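Side-chain contacts in 2-hydroxy-3-oxopropionate reductase (Polaromonas sp. JS666, PDB 4DLL), which probably catalyses the reversible, nicotinamide-cofactor-dependent reduction of 2-hydroxy-3-oxopropionate to glycerate: residues 99-104 with 122-127; 126-131 with 273-278; 204-209 with 263-268; 211-216 with 242-247; 287-292 with 307-312. All coordinates share one frame; numbering follows the deposited sequence.

Contact 1. Residues 99-104 with 122-127; sequences AVVQDV and DMASIT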
# COMPACT_ATOMS: atom_id res chain seq x y z
N ALA A 99 20.84 10.83 19.42
CA ALA A 99 21.47 11.53 20.57
C ALA A 99 21.51 10.66 21.81
O ALA A 99 22.54 10.52 22.48
CB ALA A 99 20.73 12.84 20.90
N VAL A 100 20.34 10.11 22.13
CA VAL A 100 20.19 9.20 23.27
C VAL A 100 21.12 8.01 23.10
O VAL A 100 21.83 7.63 24.04
CB VAL A 100 18.69 8.73 23.46
CG1 VAL A 100 18.50 7.89 24.73
CG2 VAL A 100 17.75 9.93 23.52
N VAL A 101 21.15 7.43 21.89
CA VAL A 101 22.01 6.28 21.65
C VAL A 101 23.48 6.64 21.89
O VAL A 101 24.17 5.93 22.60
CB VAL A 101 21.79 5.59 20.29
CG1 VAL A 101 22.95 4.62 19.99
CG2 VAL A 101 20.52 4.81 20.32
N GLN A 102 23.93 7.78 21.34
CA GLN A 102 25.28 8.29 21.52
C GLN A 102 25.62 8.42 23.00
O GLN A 102 26.66 7.96 23.45
CB GLN A 102 25.40 9.64 20.81
CG GLN A 102 26.49 10.64 21.38
CD GLN A 102 27.71 10.79 20.48
OE1 GLN A 102 27.64 10.60 19.25
NE2 GLN A 102 28.85 11.15 21.09
N ASP A 103 24.71 9.07 23.74
CA ASP A 103 24.91 9.35 25.15
C ASP A 103 25.08 8.05 25.93
O ASP A 103 26.14 7.79 26.52
CB ASP A 103 23.73 10.15 25.71
CG ASP A 103 24.01 10.70 27.09
OD1 ASP A 103 24.51 11.85 27.18
OD2 ASP A 103 23.79 9.98 28.09
N VAL A 104 24.05 7.22 25.90
CA VAL A 104 24.15 5.87 26.49
C VAL A 104 25.44 5.07 26.15
O VAL A 104 26.11 4.53 27.05
CB VAL A 104 22.89 5.02 26.21
CG1 VAL A 104 23.01 3.65 26.88
CG2 VAL A 104 21.69 5.74 26.76
N ASP A 122 21.40 -2.23 16.93
CA ASP A 122 20.59 -1.03 17.02
C ASP A 122 19.29 -1.14 16.26
O ASP A 122 19.27 -1.25 15.03
CB ASP A 122 21.35 0.25 16.65
CG ASP A 122 20.68 1.49 17.29
OD1 ASP A 122 19.45 1.40 17.61
OD2 ASP A 122 21.38 2.52 17.53
N MSE A 123 18.21 -1.17 17.04
CA MSE A 123 16.83 -1.19 16.57
C MSE A 123 16.23 0.18 16.63
O MSE A 123 15.26 0.42 15.95
CB MSE A 123 15.98 -2.08 17.45
CG MSE A 123 16.45 -3.48 17.43
SE MSE A 123 14.99 -4.65 17.98
CE MSE A 123 15.46 -6.16 16.59
N ALA A 124 16.75 1.07 17.44
CA ALA A 124 16.29 2.48 17.42
C ALA A 124 16.16 3.05 15.95
O ALA A 124 16.84 2.59 15.03
CB ALA A 124 17.23 3.31 18.22
N SER A 125 15.25 3.99 15.71
CA SER A 125 15.27 4.70 14.41
C SER A 125 16.34 5.81 14.52
O SER A 125 16.33 6.63 15.45
CB SER A 125 13.87 5.21 13.96
OG SER A 125 13.12 4.22 13.21
N ILE A 126 17.27 5.81 13.57
CA ILE A 126 18.56 6.51 13.71
C ILE A 126 19.03 6.67 12.28
O ILE A 126 18.71 5.81 11.45
CB ILE A 126 19.52 5.65 14.62
CG1 ILE A 126 19.59 6.27 16.01
CG2 ILE A 126 20.95 5.53 14.11
CD1 ILE A 126 20.77 5.76 16.82
N THR A 127 19.74 7.75 11.94
CA THR A 127 20.03 8.02 10.50
C THR A 127 21.07 7.06 10.03
O THR A 127 21.93 6.69 10.83
CB THR A 127 20.52 9.47 10.25
OG1 THR A 127 21.58 9.78 11.17
CG2 THR A 127 19.34 10.48 10.41

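Contact 2. Residues 126-131 with 273-278; sequences ITPREA and LATAQE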
# COMPACT_ATOMS: atom_id res chain seq x y z
N ILE A 126 17.27 5.81 13.57
CA ILE A 126 18.56 6.51 13.71
C ILE A 126 19.03 6.67 12.28
O ILE A 126 18.71 5.81 11.45
CB ILE A 126 19.52 5.65 14.62
CG1 ILE A 126 19.59 6.27 16.01
CG2 ILE A 126 20.95 5.53 14.11
CD1 ILE A 126 20.77 5.76 16.82
N THR A 127 19.74 7.75 11.94
CA THR A 127 20.03 8.02 10.50
C THR A 127 21.07 7.06 10.03
O THR A 127 21.93 6.69 10.83
CB THR A 127 20.52 9.47 10.25
OG1 THR A 127 21.58 9.78 11.17
CG2 THR A 127 19.34 10.48 10.41
N PRO A 128 21.04 6.65 8.75
CA PRO A 128 22.12 5.75 8.35
C PRO A 128 23.54 6.36 8.63
O PRO A 128 24.45 5.63 9.04
CB PRO A 128 21.87 5.51 6.86
CG PRO A 128 20.48 5.88 6.60
CD PRO A 128 20.14 6.96 7.62
N ARG A 129 23.68 7.71 8.51
CA ARG A 129 24.93 8.41 8.87
C ARG A 129 25.31 8.11 10.33
O ARG A 129 26.44 7.73 10.63
CB ARG A 129 24.86 9.92 8.63
CG ARG A 129 26.23 10.63 8.78
CD ARG A 129 26.07 12.15 9.00
NE ARG A 129 25.57 12.49 10.34
CZ ARG A 129 26.25 12.35 11.49
NH1 ARG A 129 27.49 11.86 11.54
NH2 ARG A 129 25.67 12.71 12.63
N GLU A 130 24.33 8.22 11.21
CA GLU A 130 24.55 7.86 12.60
C GLU A 130 24.90 6.39 12.82
O GLU A 130 25.79 6.08 13.62
CB GLU A 130 23.34 8.23 13.44
CG GLU A 130 23.33 9.68 13.91
CD GLU A 130 21.97 10.11 14.44
OE1 GLU A 130 20.94 9.81 13.81
OE2 GLU A 130 21.94 10.75 15.50
N ALA A 131 24.19 5.49 12.12
CA ALA A 131 24.52 4.05 12.20
C ALA A 131 25.96 3.81 11.77
O ALA A 131 26.66 3.05 12.45
CB ALA A 131 23.55 3.17 11.38
N LEU A 273 14.42 12.72 4.35
CA LEU A 273 14.75 13.85 3.52
C LEU A 273 16.20 14.33 3.73
O LEU A 273 16.85 14.69 2.75
CB LEU A 273 13.72 14.96 3.67
CG LEU A 273 12.34 14.74 3.07
CD1 LEU A 273 11.54 15.99 3.27
CD2 LEU A 273 12.35 14.32 1.54
N ALA A 274 16.71 14.25 4.96
CA ALA A 274 18.09 14.55 5.32
C ALA A 274 19.04 13.57 4.69
O ALA A 274 20.12 13.93 4.16
CB ALA A 274 18.27 14.53 6.82
N THR A 275 18.64 12.32 4.74
CA THR A 275 19.37 11.29 4.02
C THR A 275 19.31 11.55 2.55
O THR A 275 20.33 11.38 1.86
CB THR A 275 18.82 9.88 4.36
OG1 THR A 275 18.99 9.72 5.75
CG2 THR A 275 19.59 8.79 3.64
N ALA A 276 18.16 11.92 2.03
CA ALA A 276 18.15 12.18 0.56
C ALA A 276 19.14 13.31 0.14
O ALA A 276 19.82 13.18 -0.87
CB ALA A 276 16.79 12.44 0.06
N GLN A 277 19.25 14.40 0.92
CA GLN A 277 20.05 15.48 0.43
C GLN A 277 21.52 15.16 0.55
O GLN A 277 22.33 15.67 -0.23
CB GLN A 277 19.66 16.87 1.02
CG GLN A 277 20.34 17.29 2.23
CD GLN A 277 21.79 17.70 2.04
OE1 GLN A 277 22.12 18.73 1.45
NE2 GLN A 277 22.66 16.93 2.60
N GLU A 278 21.86 14.29 1.51
CA GLU A 278 23.21 13.77 1.67
C GLU A 278 23.62 12.77 0.58
O GLU A 278 24.79 12.77 0.14
CB GLU A 278 23.38 13.19 3.08
CG GLU A 278 24.74 12.54 3.39
CD GLU A 278 24.57 11.33 4.34
OE1 GLU A 278 23.87 11.50 5.38
OE2 GLU A 278 25.09 10.23 4.01
O HOH W 1 22.03 9.51 6.99

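Contact 3. Residues 204-209 with 263-268; sequences MIVGIT and SIQLKD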
# COMPACT_ATOMS: atom_id res chain seq x y z
N MSE A 204 8.75 6.11 4.49
CA MSE A 204 8.19 6.75 3.28
C MSE A 204 6.95 6.04 2.74
O MSE A 204 5.95 6.66 2.47
CB MSE A 204 9.24 6.73 2.15
CG MSE A 204 10.35 7.61 2.45
SE MSE A 204 11.93 7.41 1.31
CE MSE A 204 13.08 7.51 2.83
N ILE A 205 7.05 4.73 2.47
CA ILE A 205 5.87 4.03 1.94
C ILE A 205 4.73 4.04 2.94
O ILE A 205 3.61 4.28 2.59
CB ILE A 205 6.18 2.53 1.53
CG1 ILE A 205 7.24 2.45 0.43
CG2 ILE A 205 4.87 1.79 1.16
CD1 ILE A 205 7.49 0.94 0.02
N VAL A 206 5.01 3.85 4.21
CA VAL A 206 3.90 3.88 5.15
C VAL A 206 3.30 5.32 5.22
O VAL A 206 2.08 5.50 5.18
CB VAL A 206 4.29 3.30 6.61
CG1 VAL A 206 3.21 3.58 7.70
CG2 VAL A 206 4.61 1.84 6.55
N GLY A 207 4.17 6.32 5.35
CA GLY A 207 3.75 7.72 5.47
C GLY A 207 2.96 8.21 4.28
O GLY A 207 1.98 8.92 4.44
N ILE A 208 3.35 7.84 3.07
CA ILE A 208 2.57 8.22 1.89
C ILE A 208 1.25 7.42 1.74
O ILE A 208 0.22 8.00 1.38
CB ILE A 208 3.47 8.10 0.63
CG1 ILE A 208 4.70 9.03 0.71
CG2 ILE A 208 2.71 8.42 -0.58
CD1 ILE A 208 5.90 8.56 -0.20
N THR A 209 1.26 6.11 2.03
CA THR A 209 0.11 5.26 1.83
C THR A 209 -1.02 5.65 2.78
O THR A 209 -2.17 5.70 2.42
CB THR A 209 0.44 3.79 1.98
OG1 THR A 209 1.50 3.48 1.08
CG2 THR A 209 -0.81 2.98 1.60
N SER A 263 4.00 12.47 15.35
CA SER A 263 5.33 13.17 15.29
C SER A 263 6.54 12.24 15.04
O SER A 263 7.63 12.65 14.65
CB SER A 263 5.57 14.05 16.54
OG SER A 263 6.22 13.30 17.56
N ILE A 264 6.35 10.98 15.30
CA ILE A 264 7.34 9.97 14.94
C ILE A 264 7.37 9.84 13.43
O ILE A 264 8.43 9.79 12.84
CB ILE A 264 7.02 8.61 15.59
CG1 ILE A 264 6.72 8.80 17.09
CG2 ILE A 264 8.15 7.61 15.36
CD1 ILE A 264 7.86 8.52 18.05
N GLN A 265 6.21 9.81 12.80
CA GLN A 265 6.17 9.71 11.33
C GLN A 265 6.81 10.95 10.70
O GLN A 265 7.52 10.81 9.70
CB GLN A 265 4.76 9.46 10.80
CG GLN A 265 4.70 9.25 9.27
CD GLN A 265 5.16 7.86 8.81
OE1 GLN A 265 4.89 6.86 9.45
NE2 GLN A 265 5.81 7.80 7.68
N LEU A 266 6.60 12.13 11.31
CA LEU A 266 7.21 13.39 10.86
C LEU A 266 8.73 13.25 10.87
O LEU A 266 9.40 13.54 9.88
CB LEU A 266 6.81 14.56 11.73
CG LEU A 266 7.50 15.90 11.38
CD1 LEU A 266 7.15 16.46 9.96
CD2 LEU A 266 7.22 16.94 12.48
N LYS A 267 9.24 12.75 11.99
CA LYS A 267 10.65 12.49 12.14
C LYS A 267 11.09 11.50 11.07
O LYS A 267 12.14 11.70 10.44
CB LYS A 267 10.92 12.00 13.59
CG LYS A 267 12.39 11.75 13.96
CD LYS A 267 12.59 10.65 15.10
CE LYS A 267 11.53 9.50 15.15
NZ LYS A 267 11.66 8.40 14.08
N ASP A 268 10.34 10.43 10.83
CA ASP A 268 10.76 9.50 9.78
C ASP A 268 10.87 10.24 8.46
O ASP A 268 11.83 10.08 7.77
CB ASP A 268 9.85 8.25 9.59
CG ASP A 268 9.58 7.47 10.87
OD1 ASP A 268 10.49 7.33 11.75
OD2 ASP A 268 8.41 6.98 10.97

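Contact 4. Residues 211-216 with 242-247; sequences GAVAEA and RVLQLH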
# COMPACT_ATOMS: atom_id res chain seq x y z
N GLY A 211 -1.64 8.74 3.69
CA GLY A 211 -2.28 9.88 3.04
C GLY A 211 -3.08 9.50 1.79
O GLY A 211 -4.18 9.99 1.57
N ALA A 212 -2.54 8.59 0.98
CA ALA A 212 -3.31 8.08 -0.14
C ALA A 212 -4.67 7.45 0.33
O ALA A 212 -5.69 7.54 -0.33
CB ALA A 212 -2.48 7.04 -0.86
N VAL A 213 -4.63 6.75 1.44
CA VAL A 213 -5.81 6.08 1.89
C VAL A 213 -6.77 7.13 2.54
O VAL A 213 -7.95 6.99 2.44
CB VAL A 213 -5.46 4.91 2.81
CG1 VAL A 213 -6.67 4.50 3.69
CG2 VAL A 213 -4.88 3.71 1.98
N ALA A 214 -6.24 8.18 3.16
CA ALA A 214 -7.13 9.11 3.84
C ALA A 214 -7.80 9.89 2.72
O ALA A 214 -9.02 10.08 2.73
CB ALA A 214 -6.35 10.03 4.77
N GLU A 215 -7.00 10.29 1.73
CA GLU A 215 -7.52 11.09 0.66
C GLU A 215 -8.55 10.41 -0.24
O GLU A 215 -9.52 11.05 -0.66
CB GLU A 215 -6.41 11.63 -0.18
CG GLU A 215 -6.95 12.50 -1.26
CD GLU A 215 -5.95 13.50 -1.68
OE1 GLU A 215 -5.63 14.32 -0.81
OE2 GLU A 215 -5.48 13.43 -2.84
N ALA A 216 -8.36 9.13 -0.53
CA ALA A 216 -9.33 8.43 -1.30
C ALA A 216 -10.61 8.11 -0.52
O ALA A 216 -11.70 8.14 -1.08
CB ALA A 216 -8.72 7.21 -2.01
N ARG A 242 -1.36 -3.35 3.74
CA ARG A 242 -1.36 -3.45 5.20
C ARG A 242 -1.81 -2.10 5.82
O ARG A 242 -2.52 -2.09 6.81
CB ARG A 242 0.03 -3.88 5.75
CG ARG A 242 0.04 -4.26 7.29
CD ARG A 242 -0.58 -5.69 7.45
NE ARG A 242 0.04 -6.56 6.44
CZ ARG A 242 1.22 -7.18 6.62
NH1 ARG A 242 1.87 -7.05 7.80
NH2 ARG A 242 1.76 -7.93 5.63
N VAL A 243 -1.48 -0.98 5.16
CA VAL A 243 -1.93 0.34 5.63
C VAL A 243 -3.46 0.53 5.53
O VAL A 243 -4.08 1.03 6.52
CB VAL A 243 -1.17 1.48 4.96
CG1 VAL A 243 -1.94 2.86 5.06
CG2 VAL A 243 0.23 1.57 5.57
N LEU A 244 -4.06 0.10 4.41
CA LEU A 244 -5.53 0.16 4.30
C LEU A 244 -6.20 -0.64 5.42
O LEU A 244 -7.07 -0.13 6.10
CB LEU A 244 -6.04 -0.32 2.93
CG LEU A 244 -7.55 -0.50 2.70
CD1 LEU A 244 -8.30 0.84 2.91
CD2 LEU A 244 -7.87 -1.05 1.27
N GLN A 245 -5.80 -1.90 5.60
CA GLN A 245 -6.42 -2.75 6.62
C GLN A 245 -6.14 -2.28 8.06
O GLN A 245 -7.00 -2.44 8.93
CB GLN A 245 -5.97 -4.22 6.49
CG GLN A 245 -6.22 -4.82 5.06
CD GLN A 245 -7.74 -4.73 4.62
OE1 GLN A 245 -8.07 -4.22 3.52
NE2 GLN A 245 -8.64 -5.19 5.48
N LEU A 246 -4.94 -1.75 8.35
CA LEU A 246 -4.70 -1.39 9.75
C LEU A 246 -5.17 0.03 9.98
O LEU A 246 -6.21 0.22 10.57
CB LEU A 246 -3.25 -1.59 10.18
CG LEU A 246 -2.90 -1.30 11.66
CD1 LEU A 246 -3.20 -2.56 12.59
CD2 LEU A 246 -1.43 -0.84 11.79
N HIS A 247 -4.42 1.02 9.49
CA HIS A 247 -4.79 2.44 9.63
C HIS A 247 -6.10 2.88 9.00
O HIS A 247 -6.69 3.88 9.45
CB HIS A 247 -3.70 3.28 9.02
CG HIS A 247 -2.33 2.87 9.47
ND1 HIS A 247 -1.76 3.35 10.62
CD2 HIS A 247 -1.44 2.00 8.94
CE1 HIS A 247 -0.57 2.80 10.78
NE2 HIS A 247 -0.36 1.97 9.78

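Contact 5. Residues 287-292 with 307-312; sequences GLFEQL and SGLFVE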
# COMPACT_ATOMS: atom_id res chain seq x y z
N GLY A 287 8.80 14.91 -0.01
CA GLY A 287 8.77 16.39 0.22
C GLY A 287 7.35 16.90 0.49
O GLY A 287 7.10 17.61 1.46
N LEU A 288 6.40 16.51 -0.35
CA LEU A 288 4.99 16.88 -0.11
C LEU A 288 4.52 16.32 1.21
O LEU A 288 3.90 17.04 2.01
CB LEU A 288 4.08 16.39 -1.25
CG LEU A 288 2.57 16.42 -1.02
CD1 LEU A 288 2.10 17.87 -0.80
CD2 LEU A 288 1.82 15.80 -2.18
N PHE A 289 4.82 15.04 1.47
CA PHE A 289 4.38 14.44 2.76
C PHE A 289 5.02 14.97 4.04
O PHE A 289 4.35 15.06 5.05
CB PHE A 289 4.39 12.91 2.71
CG PHE A 289 3.20 12.38 2.04
CD1 PHE A 289 3.15 12.36 0.64
CD2 PHE A 289 2.09 12.03 2.77
CE1 PHE A 289 2.08 11.93 -0.02
CE2 PHE A 289 1.00 11.60 2.12
CZ PHE A 289 0.99 11.52 0.70
N GLU A 290 6.28 15.37 4.00
CA GLU A 290 6.85 16.07 5.15
C GLU A 290 6.02 17.34 5.43
O GLU A 290 5.61 17.57 6.58
CB GLU A 290 8.31 16.37 4.89
CG GLU A 290 9.04 17.02 6.07
CD GLU A 290 8.99 18.57 6.06
OE1 GLU A 290 8.81 19.18 4.97
OE2 GLU A 290 9.14 19.16 7.16
N GLN A 291 5.72 18.13 4.38
CA GLN A 291 4.93 19.39 4.54
C GLN A 291 3.61 19.08 5.18
O GLN A 291 3.19 19.74 6.12
CB GLN A 291 4.65 20.08 3.20
CG GLN A 291 5.84 20.70 2.55
CD GLN A 291 5.49 21.36 1.22
OE1 GLN A 291 5.41 20.69 0.19
NE2 GLN A 291 5.27 22.67 1.25
N LEU A 292 2.93 18.05 4.67
CA LEU A 292 1.61 17.72 5.19
C LEU A 292 1.65 17.26 6.63
O LEU A 292 0.74 17.56 7.41
CB LEU A 292 0.94 16.66 4.36
CG LEU A 292 0.49 17.14 3.01
CD1 LEU A 292 0.15 15.87 2.22
CD2 LEU A 292 -0.70 18.13 3.12
N SER A 307 -2.11 7.57 11.59
CA SER A 307 -3.28 7.64 10.71
C SER A 307 -4.02 8.95 10.89
O SER A 307 -4.86 9.30 10.06
CB SER A 307 -4.22 6.44 10.91
OG SER A 307 -4.34 6.11 12.26
N GLY A 308 -3.65 9.67 11.95
CA GLY A 308 -4.25 10.94 12.31
C GLY A 308 -4.06 11.97 11.23
O GLY A 308 -4.54 13.09 11.35
N LEU A 309 -3.40 11.59 10.13
CA LEU A 309 -3.18 12.50 9.00
C LEU A 309 -4.46 12.75 8.23
O LEU A 309 -4.64 13.81 7.63
CB LEU A 309 -2.06 11.97 8.06
CG LEU A 309 -1.81 12.71 6.76
CD1 LEU A 309 -1.08 14.03 7.07
CD2 LEU A 309 -1.02 11.87 5.75
N PHE A 310 -5.32 11.75 8.23
CA PHE A 310 -6.73 11.89 7.91
C PHE A 310 -7.31 13.20 8.47
O PHE A 310 -7.98 13.94 7.73
CB PHE A 310 -7.43 10.73 8.59
CG PHE A 310 -8.87 10.59 8.28
CD1 PHE A 310 -9.83 11.19 9.11
CD2 PHE A 310 -9.28 9.78 7.24
CE1 PHE A 310 -11.20 11.02 8.87
CE2 PHE A 310 -10.64 9.61 6.96
CZ PHE A 310 -11.61 10.25 7.79
N VAL A 311 -7.05 13.48 9.75
CA VAL A 311 -7.62 14.67 10.38
C VAL A 311 -7.13 15.92 9.65
O VAL A 311 -7.95 16.76 9.22
CB VAL A 311 -7.37 14.70 11.92
CG1 VAL A 311 -7.93 15.95 12.53
CG2 VAL A 311 -8.00 13.48 12.57
N GLU A 312 -5.82 16.01 9.42
CA GLU A 312 -5.24 17.10 8.62
C GLU A 312 -5.98 17.26 7.32
O GLU A 312 -6.33 18.36 6.94
CB GLU A 312 -3.75 16.87 8.34

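Contact 1. Residues 99-104 with 122-127
Val101 and Ala124 mark the closest approach of the two backbones, with their CA atoms 8.1 Å apart. Residues 99-104 are a run of helix; residues 122-127 leave the end of a strand and lead toward the next helix without regular structure. Such a gap is bridged by side chains, and one of them, Val101, does all the touching from the helix. With CG1 anti to the backbone N (chi1 167°), its two methyls straddle the carboxylate oxygen Asp122 OD2, which lies 3.6 Å from Val101 CG1. Ile126 comes in at a slant, its CD1 3.6 Å from Val101 CB, and the methyl of Ala124 closes the set at 4.2 Å from Val101 CG2. On the loop side, Asp122 OD1 receives a weak bond from Ala124 N, bent to 116°. Cutting the valine back to an alanine removes both methyls and would probably open a gap in front of Ile126 CD1 and beside Asp122 OD2. His134 and Ser93 flank the cluster. Strand 90-93, helix 98-107 and the neighbouring parallel strand 119-122 form a beta-alpha-beta crossover, the building unit of the Rossmann-type nucleotide-binding domain, and this contact seals helix against strand end.

Contact 2. Residues 126-131 with 273-278
Pro128 and Thr275 meet where ring atom Pro128 CD lies 3.5 Å from the hydroxyl Thr275 OG1. The threonine conformation decides which group faces the proline: chi1 of -60° places OG1 beside its own backbone N and CG2 anti to that N. From there OG1 also bonds to the carbonyl of Asn271, one turn earlier in its helix. Glu278, a turn further on, runs out with CG anti to the backbone N and then bends at chi2 (-145°), which brings OE1 to 3.7 Å from Arg129 CB. Its other oxygen, OE2, forms a salt bridge with Arg132. Arg129 itself sets out toward the second helix, but a bend at chi3 carries its guanidinium elsewhere.

A water ties these groups together, accepting from Arg129 N at 2.9 Å and donating to both Thr275 OG1 and Glu278 OE1. The amide it uses belongs to the first turn of helix 128-140, whose start is a capping box: Glu130 N donates to Thr127 OG1 at 3.2 Å, and Thr127 N donates to Glu130 OE1 at 3.0 Å, nearly straight at 170°. Thr127 OG1 donates to Glu130 OE1 at 2.7 Å, so two donors grip that oxygen. The nucleotide-binding part and the helical C-terminal part of the chain meet here. Leu200 of helix 194-222 packs on both Pro128 and Thr275, while Phe219 of the second subunit also packs on Thr275.

Contact 3. Residues 204-209 with 263-268
Gly207 and Gln265 face each other at the nearest approach of two buried helices, their CA atoms 6.6 Å apart. Along residues 263-268, Gln265 is the first residue to reach across. It leaves its helix with CG anti to the backbone N (chi1 -176°) and turns at chi2 (77°), laying the amide against the glycine. Gln265 NE2 ends only 3.0 Å from Gly207 CA, a tight fit made possible by the missing side chain: a CB modelled on that glycine would come within 2.3 Å of the same nitrogen. NE2 is also 3.2 Å from Gly207 N, but both are donors and no bond joins them; NE2 instead donates to the carbonyl of Gln203, one turn back in helix 194-222. The other end of the amide, OE1, lies obliquely across Val206, 4.1 Å from its CG1, and takes a weak bond from Gln306. A leucine in place of Gln265 would probably leave the Gln203 carbonyl without this side-chain donor and Gln306 without its weak acceptor.

Lys267 follows, its NZ in a salt bridge to OD1 of the next residue, Asp268, at 2.8 Å and 34° out of the carboxylate plane. Asp268 points toward the opposite helix, where its OD2 has a weak bond with Gln203. Tyr293 lies against Gln265 and bonds the carbonyl of Gly207.

The chemistry implies that a polar side chain can pack a helix interface closely when a glycine admits it and a neighbouring main-chain carbonyl takes its N-H.

Contact 4. Residues 211-216 with 242-247
Val213 joins Val243 and Leu244 in a small, wholly apolar and buried contact, made between the long helix 194-222 and the short helix 242-245 of the C-terminal helical region. The backbones are close, with the CA atoms of Val213 and Leu244 6.4 Å apart, and a single branched residue fills the interval. Val213 points toward the short helix, and both of its methyls are used. With chi1 at 159°, CG1 is anti to the backbone N and reaches Leu244 CD1 at 4.1 Å. CG2, anti to the carbonyl carbon, sits between the root of the Leu244 side chain and Val243, whose CG1 is 4.3 Å from Val213 CG2. Leu244 crosses Val213 at about a right angle and offers its CD1 methyl. These separations are those of ordinary van der Waals contact.

The short helix has polar anchoring of its own: Leu244 N is hydrogen-bonded to the side chain of Ser241, and Arg242 bonds the carbonyl of Gly236 of the second subunit. Further along the segment, the imidazole of His247 has Val243 CA at its edge, in plane, and Leu246 CD2 over one face.

Around this core, Met251 of helix 247-252 also packs on Val213, Ile234 and Lys231 of helix 227-234 lie on Leu244, and Val243 rests on Thr209 and Ile210 while meeting Phe238 of the second subunit.

Contact 5. Residues 287-292 with 307-312
Leu309 meets Phe289 and Leu292 in a buried apolar contact, its two methyls divided between the Phe289 ring and Leu292, which offers its CB and its carbonyl oxygen. The aromatic contact is made at an edge: Leu309 CD2 lies near the plane of the Phe289 ring, 4.2 Å from CE2, and the two side chains cross at about a right angle. No ring face is used against this methyl. Phe289 sets out across the line between the segments, and its ring then carries CE2 nearer to the leucine.

The aliphatic contact belongs to the other branch. Leu309 CD1 is 4.3 Å from Leu292 CB, and it also packs against a polar atom, the carbonyl oxygen Leu292 O, at 4.0 Å. The leucine can serve both partners because CG stands anti to its backbone N (chi1 173°), which extends the fork to reach residues 287-292.

Polar links lie outside the interface. Glu290 forms a salt bridge with Arg270, and Ser307 bonds Asp305. On the far side of the segment 307-312, the Phe310 ring meets that of Phe256 with their planes at about 40°.

Ile208 and Ile210 of helix 194-222 lie against Phe289 and Leu309 respectively, and Ile285 of the second subunit packs on Phe289 and Leu292. The chain's last helix, 309-315, is thus held to helix 284-301 within an all-helical C-terminal domain, as in the 3-hydroxyisobutyrate dehydrogenase family.

In the fold
Contact 1 belongs to the nucleotide-binding domain, contacts 3, 4 and 5 to the helical C-terminal part, and contact 2 joins the two. Contacts 1, 3, 4 and 5 are buried; contact 2 is only partly so, bridged by a water with charged Glu278 and Arg129 at its edge. Helix 194-222 serves contacts 3 and 4, helix 262-278 contacts 2 and 3. Contacts 3 and 5 have centres about 8 Å apart and touch through Ile208 and Phe289, while Gly211 of contact 4 meets Leu309. Contact 4 is apolar, contact 5 nearly so, with one carbonyl oxygen against a methyl, whereas contact 3 buries an amide. The second subunit reaches contacts 2 to 5, but not contact 1.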